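Local coordinates for protein HTH-type transcriptional regulator LysG (Mycobacterium tuberculosis, PDB 3ISP) that binds DNA as a homodimeric LysR-type transcriptional regulator and probably activates expression of the exporter LysE while repressing its own gene, at residues A[14-23]-A[52-61]. Residues are numbered along the deposited sequence; the frame is centred on the assembly and turned at random.
Sequences LAAVVELGSF and LVVREKPCRA
The sulfur of C59 meets the F23 ring edge-on: SG lies in the ring plane, 3.8 Å from CD1, a Cys sulfur-aromatic contact. With SG turned beside the backbone N of C59 (chi1 -57°), the sulfur also packs against the backbone of S22, 3.7 Å from its N, while C59 CB rests on V17 CG1 at 3.8 Å. G21 leaves the helix with positive phi, a conformation that suits glycine, and its CA comes within 3.5 Å of C59 N, so the two backbones touch at this point. Farther round the ring, R55 bends at chi2 (84°) and passes obliquely by CZ, NE 3.8 Å from it; its guanidinium is claimed by E45, in a salt bridge through NH1. V53 CG1 fills in between V17 CG1 (4.0 Å) and the ring edge at F23 CE1. V18 leans its CG2 on the backbone between R60 and A61 and touches A61 CB at 3.9 Å. The contact thus lays the end of helix 9-20, and the turn into helix 23-27, where N-cap S22 OG takes the A25 N-H, on the two-stranded wing of the winged helix-turn-helix domain, strands 53-54 and 60-61, with helix 34-48 packing on V17 and F23 and helix 66-82 on L14 and A61.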
ATOM      1  N   LEU A  14      -8.225  23.226 -10.340  1.00 69.10           N
ATOM      2  CA  LEU A  14      -7.600  22.083  -9.703  1.00 61.88           C
ATOM      3  C   LEU A  14      -8.602  21.349  -8.828  1.00 70.11           C
ATOM      4  O   LEU A  14      -8.995  20.212  -9.110  1.00 68.04           O
ATOM      5  CB  LEU A  14      -6.446  22.571  -8.832  1.00 58.98           C
ATOM      6  CG  LEU A  14      -5.554  21.481  -8.261  1.00 53.76           C
ATOM      7  CD1 LEU A  14      -5.115  20.580  -9.385  1.00 53.02           C
ATOM      8  CD2 LEU A  14      -4.361  22.076  -7.566  1.00 55.86           C
ATOM      9  N   ALA A  15      -9.010  22.032  -7.761  1.00 74.42           N
ATOM     10  CA  ALA A  15      -9.876  21.474  -6.727  1.00 70.84           C
ATOM     11  C   ALA A  15     -11.095  20.811  -7.328  1.00 74.54           C
ATOM     12  O   ALA A  15     -11.555  19.774  -6.839  1.00 80.71           O
ATOM     13  CB  ALA A  15     -10.290  22.559  -5.737  1.00 67.88           C
ATOM     14  N   ALA A  16     -11.610  21.412  -8.395  1.00 72.90           N
ATOM     15  CA  ALA A  16     -12.775  20.882  -9.083  1.00 76.30           C
ATOM     16  C   ALA A  16     -12.405  19.608  -9.823  1.00 76.19           C
ATOM     17  O   ALA A  16     -13.121  18.614  -9.758  1.00 81.61           O
ATOM     18  CB  ALA A  16     -13.335  21.909 -10.038  1.00 75.79           C
ATOM     19  N   VAL A  17     -11.269  19.635 -10.507  1.00 73.94           N
ATOM     20  CA  VAL A  17     -10.832  18.487 -11.283  1.00 74.58           C
ATOM     21  C   VAL A  17     -10.482  17.298 -10.392  1.00 78.20           C
ATOM     22  O   VAL A  17     -10.646  16.151 -10.796  1.00 76.66           O
ATOM     23  CB  VAL A  17      -9.636  18.841 -12.183  1.00 74.82           C
ATOM     24  CG1 VAL A  17      -9.055  17.591 -12.819  1.00 79.14           C
ATOM     25  CG2 VAL A  17     -10.065  19.815 -13.257  1.00 76.42           C
ATOM     26  N   VAL A  18     -10.011  17.564  -9.179  1.00 72.87           N
ATOM     27  CA  VAL A  18      -9.661  16.474  -8.277  1.00 74.27           C
ATOM     28  C   VAL A  18     -10.862  15.936  -7.507  1.00 78.95           C
ATOM     29  O   VAL A  18     -11.062  14.727  -7.418  1.00 78.01           O
ATOM     30  CB  VAL A  18      -8.561  16.875  -7.293  1.00 71.49           C
ATOM     31  CG1 VAL A  18      -8.599  15.978  -6.077  1.00 56.10           C
ATOM     32  CG2 VAL A  18      -7.203  16.809  -7.981  1.00 72.39           C
ATOM     33  N   GLU A  19     -11.663  16.836  -6.951  1.00 83.11           N
ATOM     34  CA  GLU A  19     -12.848  16.425  -6.205  1.00 84.74           C
ATOM     35  C   GLU A  19     -13.874  15.720  -7.105  1.00 83.11           C
ATOM     36  O   GLU A  19     -14.717  14.966  -6.620  1.00 82.17           O
ATOM     37  CB  GLU A  19     -13.476  17.638  -5.512  1.00 89.06           C
ATOM     38  CG  GLU A  19     -14.490  17.296  -4.426  1.00 97.89           C
ATOM     39  CD  GLU A  19     -14.830  18.493  -3.548  1.00105.46           C
ATOM     40  OE1 GLU A  19     -14.098  19.510  -3.608  1.00104.71           O
ATOM     41  OE2 GLU A  19     -15.827  18.414  -2.796  1.00102.40           O
ATOM     42  N   LEU A  20     -13.790  15.959  -8.411  1.00 78.71           N
ATOM     43  CA  LEU A  20     -14.760  15.407  -9.355  1.00 83.14           C
ATOM     44  C   LEU A  20     -14.189  14.335 -10.272  1.00 83.95           C
ATOM     45  O   LEU A  20     -14.940  13.674 -10.989  1.00 82.12           O
ATOM     46  CB  LEU A  20     -15.377  16.519 -10.210  1.00 89.60           C
ATOM     47  CG  LEU A  20     -16.777  17.022  -9.846  1.00 94.77           C
ATOM     48  CD1 LEU A  20     -16.913  17.244  -8.346  1.00 97.75           C
ATOM     49  CD2 LEU A  20     -17.103  18.291 -10.619  1.00 90.63           C
ATOM     50  N   GLY A  21     -12.866  14.186 -10.264  1.00 82.12           N
ATOM     51  CA  GLY A  21     -12.187  13.160 -11.044  1.00 77.58           C
ATOM     52  C   GLY A  21     -12.442  13.156 -12.544  1.00 83.85           C
ATOM     53  O   GLY A  21     -12.646  12.093 -13.132  1.00 90.70           O
ATOM     54  N   SER A  22     -12.422  14.334 -13.164  1.00 85.18           N
ATOM     55  CA  SER A  22     -12.620  14.474 -14.609  1.00 83.81           C
ATOM     56  C   SER A  22     -12.408  15.910 -15.064  1.00 86.70           C
ATOM     57  O   SER A  22     -12.829  16.846 -14.385  1.00 89.02           O
ATOM     58  CB  SER A  22     -14.032  14.043 -15.000  1.00 88.33           C
ATOM     59  OG  SER A  22     -14.427  14.667 -16.211  1.00 90.59           O
ATOM     60  N   PHE A  23     -11.768  16.089 -16.218  1.00 85.87           N
ATOM     61  CA  PHE A  23     -11.592  17.430 -16.782  1.00 88.74           C
ATOM     62  C   PHE A  23     -12.897  17.974 -17.370  1.00 93.19           C
ATOM     63  O   PHE A  23     -13.212  19.153 -17.222  1.00 90.97           O
ATOM     64  CB  PHE A  23     -10.493  17.441 -17.848  1.00 86.88           C
ATOM     65  CG  PHE A  23      -9.114  17.718 -17.305  1.00 85.53           C
ATOM     66  CD1 PHE A  23      -8.568  16.922 -16.312  1.00 86.16           C
ATOM     67  CD2 PHE A  23      -8.358  18.765 -17.801  1.00 82.79           C
ATOM     68  CE1 PHE A  23      -7.299  17.172 -15.822  1.00 80.08           C
ATOM     69  CE2 PHE A  23      -7.092  19.020 -17.314  1.00 80.03           C
ATOM     70  CZ  PHE A  23      -6.561  18.223 -16.326  1.00 77.23           C
ATOM     71  N   LEU A  52       0.529  18.705 -11.256  1.00 53.35           N
ATOM     72  CA  LEU A  52      -0.371  18.791 -10.104  1.00 51.11           C
ATOM     73  C   LEU A  52      -1.521  17.784 -10.108  1.00 58.15           C
ATOM     74  O   LEU A  52      -2.096  17.472  -9.057  1.00 56.15           O
ATOM     75  CB  LEU A  52      -0.934  20.202  -9.981  1.00 51.60           C
ATOM     76  CG  LEU A  52       0.096  21.284  -9.674  1.00 54.46           C
ATOM     77  CD1 LEU A  52      -0.534  22.661  -9.709  1.00 59.08           C
ATOM     78  CD2 LEU A  52       0.739  21.027  -8.335  1.00 58.55           C
ATOM     79  N   VAL A  53      -1.850  17.280 -11.289  1.00 59.08           N
ATOM     80  CA  VAL A  53      -2.977  16.382 -11.464  1.00 55.08           C
ATOM     81  C   VAL A  53      -2.601  15.223 -12.357  1.00 58.47           C
ATOM     82  O   VAL A  53      -2.171  15.428 -13.484  1.00 60.87           O
ATOM     83  CB  VAL A  53      -4.132  17.080 -12.194  1.00 56.47           C
ATOM     84  CG1 VAL A  53      -5.340  16.162 -12.251  1.00 65.67           C
ATOM     85  CG2 VAL A  53      -4.479  18.382 -11.529  1.00 57.02           C
ATOM     86  N   VAL A  54      -2.776  14.005 -11.871  1.00 59.62           N
ATOM     87  CA  VAL A  54      -2.682  12.859 -12.752  1.00 61.80           C
ATOM     88  C   VAL A  54      -3.902  12.894 -13.683  1.00 70.84           C
ATOM     89  O   VAL A  54      -5.042  12.881 -13.218  1.00 73.17           O
ATOM     90  CB  VAL A  54      -2.663  11.554 -11.968  1.00 60.21           C
ATOM     91  CG1 VAL A  54      -1.999  10.478 -12.790  1.00 66.95           C
ATOM     92  CG2 VAL A  54      -1.930  11.745 -10.662  1.00 57.97           C
ATOM     93  N   ARG A  55      -3.663  12.949 -14.993  1.00 68.49           N
ATOM     94  CA  ARG A  55      -4.745  13.140 -15.958  1.00 71.48           C
ATOM     95  C   ARG A  55      -5.621  11.906 -16.158  1.00 78.81           C
ATOM     96  O   ARG A  55      -6.738  12.019 -16.661  1.00 81.36           O
ATOM     97  CB  ARG A  55      -4.197  13.602 -17.313  1.00 69.11           C
ATOM     98  CG  ARG A  55      -4.182  15.109 -17.520  1.00 70.32           C
ATOM     99  CD  ARG A  55      -2.946  15.766 -16.926  1.00 70.62           C
ATOM    100  NE  ARG A  55      -2.958  17.216 -17.097  1.00 66.81           N
ATOM    101  CZ  ARG A  55      -2.018  18.028 -16.626  1.00 70.43           C
ATOM    102  NH1 ARG A  55      -0.988  17.527 -15.954  1.00 65.51           N
ATOM    103  NH2 ARG A  55      -2.097  19.338 -16.834  1.00 68.49           N
ATOM    104  N   GLU A  56      -5.122  10.743 -15.746  1.00 78.00           N
ATOM    105  CA  GLU A  56      -5.739   9.458 -16.087  1.00 84.30           C
ATOM    106  C   GLU A  56      -7.086   9.158 -15.436  1.00 87.88           C
ATOM    107  O   GLU A  56      -7.543   9.867 -14.532  1.00 79.50           O
ATOM    108  CB  GLU A  56      -4.801   8.300 -15.736  1.00 87.53           C
ATOM    109  CG  GLU A  56      -3.371   8.432 -16.231  1.00 85.92           C
ATOM    110  CD  GLU A  56      -2.393   7.674 -15.346  1.00 82.09           C
ATOM    111  OE1 GLU A  56      -2.524   7.781 -14.106  1.00 81.40           O
ATOM    112  OE2 GLU A  56      -1.499   6.975 -15.879  1.00 77.86           O
ATOM    113  N   LYS A  57      -7.687   8.074 -15.936  1.00 97.34           N
ATOM    114  CA  LYS A  57      -8.849   7.380 -15.358  1.00 91.82           C
ATOM    115  C   LYS A  57      -9.710   8.242 -14.419  1.00 86.23           C
ATOM    116  O   LYS A  57     -10.573   8.969 -14.900  1.00 86.23           O
ATOM    117  CB  LYS A  57      -8.387   6.073 -14.706  1.00 94.19           C
ATOM    118  CG  LYS A  57      -9.383   4.934 -14.772  1.00 99.71           C
ATOM    119  CD  LYS A  57      -9.142   4.057 -15.986  1.00103.59           C
ATOM    120  CE  LYS A  57      -9.768   2.697 -15.769  1.00105.05           C
ATOM    121  NZ  LYS A  57      -9.381   2.164 -14.433  1.00 96.85           N
ATOM    122  N   PRO A  58      -9.508   8.154 -13.086  1.00 92.56           N
ATOM    123  CA  PRO A  58     -10.100   9.228 -12.282  1.00 91.76           C
ATOM    124  C   PRO A  58      -9.009  10.232 -11.927  1.00 89.42           C
ATOM    125  O   PRO A  58      -7.912   9.820 -11.554  1.00 89.61           O
ATOM    126  CB  PRO A  58     -10.556   8.506 -11.004  1.00 87.42           C
ATOM    127  CG  PRO A  58     -10.105   7.058 -11.149  1.00 91.75           C
ATOM    128  CD  PRO A  58      -9.062   7.054 -12.216  1.00 93.18           C
ATOM    129  N   CYS A  59      -9.291  11.523 -12.044  1.00 83.22           N
ATOM    130  CA  CYS A  59      -8.269  12.528 -11.785  1.00 76.96           C
ATOM    131  C   CYS A  59      -8.009  12.707 -10.294  1.00 74.78           C
ATOM    132  O   CYS A  59      -8.924  12.950  -9.515  1.00 78.00           O
ATOM    133  CB  CYS A  59      -8.658  13.861 -12.416  1.00 75.41           C
ATOM    134  SG  CYS A  59      -8.944  13.758 -14.181  1.00 89.71           S
ATOM    135  N   ARG A  60      -6.750  12.580  -9.902  1.00 70.66           N
ATOM    136  CA  ARG A  60      -6.369  12.788  -8.517  1.00 71.15           C
ATOM    137  C   ARG A  60      -5.198  13.761  -8.434  1.00 68.73           C
ATOM    138  O   ARG A  60      -4.470  13.962  -9.405  1.00 64.69           O
ATOM    139  CB  ARG A  60      -6.006  11.458  -7.854  1.00 69.54           C
ATOM    140  CG  ARG A  60      -4.934  10.661  -8.590  1.00 74.96           C
ATOM    141  CD  ARG A  60      -4.332   9.567  -7.705  1.00 77.51           C
ATOM    142  NE  ARG A  60      -3.109   8.982  -8.265  1.00 79.43           N
ATOM    143  CZ  ARG A  60      -3.082   8.137  -9.296  1.00 76.50           C
ATOM    144  NH1 ARG A  60      -4.210   7.780  -9.908  1.00 63.92           N
ATOM    145  NH2 ARG A  60      -1.924   7.656  -9.723  1.00 68.48           N
ATOM    146  N   ALA A  61      -5.028  14.368  -7.269  1.00 64.98           N
ATOM    147  CA  ALA A  61      -3.901  15.250  -7.035  1.00 61.36           C
ATOM    148  C   ALA A  61      -2.607  14.444  -6.960  1.00 61.20           C
ATOM    149  O   ALA A  61      -2.591  13.317  -6.463  1.00 60.82           O
ATOM    150  CB  ALA A  61      -4.108  16.039  -5.740  1.00 58.19           C
TER